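Local atomic coordinates of D-lactate dehydrogenase (Fermentative) (Pseudomonas aeruginosa, PDB entry 6ABJ), a protein that catalyses, as a fermentative D-lactate dehydrogenase, the NAD(H)-dependent interconversion of pyruvate and D-lactate. Residues P109-S117 / I323-I331. Sequence-based numbering, arbitrary orientation.
Sequences PVVHVPAYS and IADTTLDNI. With ACT (acetate ion), chain D.
Val-111 and Asn-330 run alongside each other, pointing opposite ways, with Val-111 CG2 3.9 Å from Asn-330 CB, and the Asn-330 amide goes on to the backbone just past the strand. Its ND2 lies 2.9 Å from His-112 O, a weak bond bent to 128°, and its OD1 accepts from Asn-341, so both ends of the amide are engaged. One turn back along the helix, the methyl of Thr-326 meets Pro-114 CD tip to tip at 4.0 Å. Val-113 lies roughly perpendicular to Thr-327, its CG2 3.6 Å from Thr-327 OG1. That OG1, set anti to its own carbonyl carbon (chi1 -62°), hydrogen-bonds to Ile-323 O at 2.7 Å, which also accepts the backbone N-H of Thr-327, from the other face of its carbonyl plane. The contact thus lays C-terminal helix 317-335 against the exit of strand 110-111, an outermost strand of the five-stranded parallel sheet, in the two-domain architecture of D-2-hydroxyacid dehydrogenases. Further on, Ile-323 CD1 approaches the Tyr-116 ring obliquely, 3.7 Å from CE1. The same ring stacks with Phe-314, which binds NADH, absent from this chain; Tyr-116 OH donates to OXT of an acetate ion, probably from the crystallisation liquor, 2.6 Å away at the ring edge.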
loop_
_atom_site.group_PDB
_atom_site.type_symbol
_atom_site.label_atom_id
_atom_site.label_comp_id
_atom_site.label_asym_id
_atom_site.label_seq_id
_atom_site.Cartn_x
_atom_site.Cartn_y
_atom_site.Cartn_z
ATOM N N PRO B 109 12.825 32.500 29.177
ATOM C CA PRO B 109 13.992 31.690 28.810
ATOM C C PRO B 109 13.559 30.426 28.047
ATOM O O PRO B 109 12.391 30.024 28.125
ATOM C CB PRO B 109 14.645 31.339 30.147
ATOM C CG PRO B 109 13.568 31.519 31.173
ATOM C CD PRO B 109 12.518 32.431 30.614
ATOM N N VAL B 110 14.477 29.905 27.253
ATOM C CA VAL B 110 14.204 28.776 26.394
ATOM C C VAL B 110 15.260 27.753 26.698
ATOM O O VAL B 110 16.434 28.081 26.757
ATOM C CB VAL B 110 14.282 29.185 24.902
ATOM C CG1 VAL B 110 14.142 27.936 24.041
ATOM C CG2 VAL B 110 13.158 30.182 24.573
ATOM N N VAL B 111 14.855 26.527 26.956
ATOM C CA VAL B 111 15.816 25.450 27.102
ATOM C C VAL B 111 15.528 24.335 26.067
ATOM O O VAL B 111 14.434 24.261 25.543
ATOM C CB VAL B 111 15.799 24.878 28.527
ATOM C CG1 VAL B 111 16.394 25.951 29.458
ATOM C CG2 VAL B 111 14.429 24.393 28.919
ATOM N N HIS B 112 16.500 23.481 25.843
ATOM C CA HIS B 112 16.337 22.393 24.863
ATOM C C HIS B 112 17.193 21.181 25.184
ATOM O O HIS B 112 17.965 21.171 26.142
ATOM C CB HIS B 112 16.711 22.938 23.500
ATOM C CG HIS B 112 18.176 22.982 23.226
ATOM N ND1 HIS B 112 18.677 22.839 21.945
ATOM C CD2 HIS B 112 19.234 23.270 24.014
ATOM C CE1 HIS B 112 19.995 22.982 21.987
ATOM N NE2 HIS B 112 20.360 23.221 23.230
ATOM N N VAL B 113 17.039 20.143 24.360
ATOM C CA VAL B 113 17.836 18.938 24.423
ATOM C C VAL B 113 19.067 19.161 23.553
ATOM O O VAL B 113 18.918 19.403 22.347
ATOM C CB VAL B 113 16.986 17.735 23.926
ATOM C CG1 VAL B 113 17.829 16.471 23.990
ATOM C CG2 VAL B 113 15.734 17.628 24.772
ATOM N N PRO B 114 20.295 19.026 24.118
ATOM C CA PRO B 114 21.458 19.379 23.342
ATOM C C PRO B 114 21.746 18.421 22.182
ATOM O O PRO B 114 22.289 18.863 21.191
ATOM C CB PRO B 114 22.607 19.338 24.346
ATOM C CG PRO B 114 22.121 18.545 25.506
ATOM C CD PRO B 114 20.627 18.482 25.445
ATOM N N ALA B 115 21.414 17.136 22.326
ATOM C CA ALA B 115 21.768 16.085 21.329
ATOM C C ALA B 115 20.876 14.862 21.554
ATOM O O ALA B 115 20.543 14.569 22.683
ATOM C CB ALA B 115 23.199 15.659 21.501
ATOM N N TYR B 116 20.524 14.137 20.477
ATOM C CA TYR B 116 19.760 12.918 20.579
ATOM C C TYR B 116 20.687 11.742 20.768
ATOM O O TYR B 116 21.867 11.821 20.419
ATOM C CB TYR B 116 18.942 12.723 19.303
ATOM C CG TYR B 116 17.892 13.807 19.073
ATOM C CD1 TYR B 116 16.922 14.055 20.024
ATOM C CD2 TYR B 116 17.899 14.601 17.923
ATOM C CE1 TYR B 116 15.959 15.026 19.828
ATOM C CE2 TYR B 116 16.958 15.603 17.764
ATOM C CZ TYR B 116 15.995 15.795 18.719
ATOM O OH TYR B 116 15.042 16.776 18.562
ATOM N N SER B 117 20.171 10.676 21.373
ATOM C CA SER B 117 20.870 9.408 21.553
ATOM C C SER B 117 21.596 8.938 20.284
ATOM O O SER B 117 20.953 8.711 19.223
ATOM C CB SER B 117 19.845 8.331 21.905
ATOM O OG SER B 117 20.347 7.008 21.759
ATOM N N ILE B 323 15.438 12.126 26.244
ATOM C CA ILE B 323 14.825 13.432 25.962
ATOM C C ILE B 323 13.942 13.891 27.157
ATOM O O ILE B 323 13.946 15.069 27.560
ATOM C CB ILE B 323 13.952 13.348 24.700
ATOM C CG1 ILE B 323 14.831 13.368 23.416
ATOM C CG2 ILE B 323 12.914 14.468 24.613
ATOM C CD1 ILE B 323 14.114 12.796 22.207
ATOM N N ALA B 324 13.158 12.970 27.687
ATOM C CA ALA B 324 12.273 13.320 28.826
ATOM C C ALA B 324 13.059 13.663 30.080
ATOM O O ALA B 324 12.761 14.676 30.712
ATOM C CB ALA B 324 11.311 12.195 29.094
ATOM N N ASP B 325 14.068 12.853 30.413
ATOM C CA ASP B 325 14.945 13.060 31.574
ATOM C C ASP B 325 15.679 14.408 31.441
ATOM O O ASP B 325 15.753 15.204 32.371
ATOM C CB ASP B 325 16.028 11.955 31.621
ATOM C CG ASP B 325 15.495 10.586 31.998
ATOM O OD1 ASP B 325 14.328 10.424 32.335
ATOM O OD2 ASP B 325 16.294 9.647 31.965
ATOM N N THR B 326 16.256 14.645 30.270
ATOM C CA THR B 326 16.952 15.858 29.992
ATOM C C THR B 326 16.006 17.053 30.136
ATOM O O THR B 326 16.350 18.050 30.807
ATOM C CB THR B 326 17.656 15.802 28.640
ATOM O OG1 THR B 326 18.768 14.889 28.788
ATOM C CG2 THR B 326 18.208 17.128 28.301
ATOM N N THR B 327 14.801 16.954 29.576
ATOM C CA THR B 327 13.882 18.093 29.580
ATOM C C THR B 327 13.389 18.396 31.034
ATOM O O THR B 327 13.379 19.552 31.447
ATOM C CB THR B 327 12.715 17.812 28.642
ATOM O OG1 THR B 327 13.236 17.654 27.302
ATOM C CG2 THR B 327 11.682 18.915 28.676
ATOM N N LEU B 328 13.018 17.362 31.794
ATOM C CA LEU B 328 12.610 17.546 33.178
ATOM C C LEU B 328 13.779 18.067 34.046
ATOM O O LEU B 328 13.584 18.997 34.865
ATOM C CB LEU B 328 11.968 16.260 33.742
ATOM C CG LEU B 328 10.651 15.847 33.046
ATOM C CD1 LEU B 328 9.903 14.755 33.789
ATOM C CD2 LEU B 328 9.713 17.015 32.805
ATOM N N ASP B 329 14.988 17.533 33.843
ATOM C CA ASP B 329 16.164 18.083 34.513
ATOM C C ASP B 329 16.396 19.542 34.144
ATOM O O ASP B 329 16.769 20.346 35.018
ATOM C CB ASP B 329 17.428 17.257 34.259
ATOM C CG ASP B 329 17.423 15.906 35.001
ATOM O OD1 ASP B 329 16.564 15.686 35.919
ATOM O OD2 ASP B 329 18.319 15.076 34.699
ATOM N N ASN B 330 16.220 19.900 32.870
ATOM C CA ASN B 330 16.371 21.296 32.455
ATOM C C ASN B 330 15.402 22.200 33.223
ATOM O O ASN B 330 15.721 23.349 33.568
ATOM C CB ASN B 330 16.129 21.515 30.944
ATOM C CG ASN B 330 17.217 20.974 30.077
ATOM O OD1 ASN B 330 18.333 20.679 30.512
ATOM N ND2 ASN B 330 16.889 20.842 28.768
ATOM N N ILE B 331 14.218 21.668 33.467
ATOM C CA ILE B 331 13.159 22.443 34.092
ATOM C C ILE B 331 13.491 22.633 35.591
ATOM O O ILE B 331 13.295 23.747 36.132
ATOM C CB ILE B 331 11.765 21.786 33.875
ATOM C CG1 ILE B 331 11.289 22.012 32.429
ATOM C CG2 ILE B 331 10.707 22.406 34.786
ATOM C CD1 ILE B 331 10.123 21.137 32.005
HETATM C C ACT D . 14.470 18.653 15.767
HETATM O O ACT D . 14.637 19.504 14.867
HETATM O OXT ACT D . 15.270 18.529 16.719
HETATM C CH3 ACT D . 13.271 17.752 15.702
#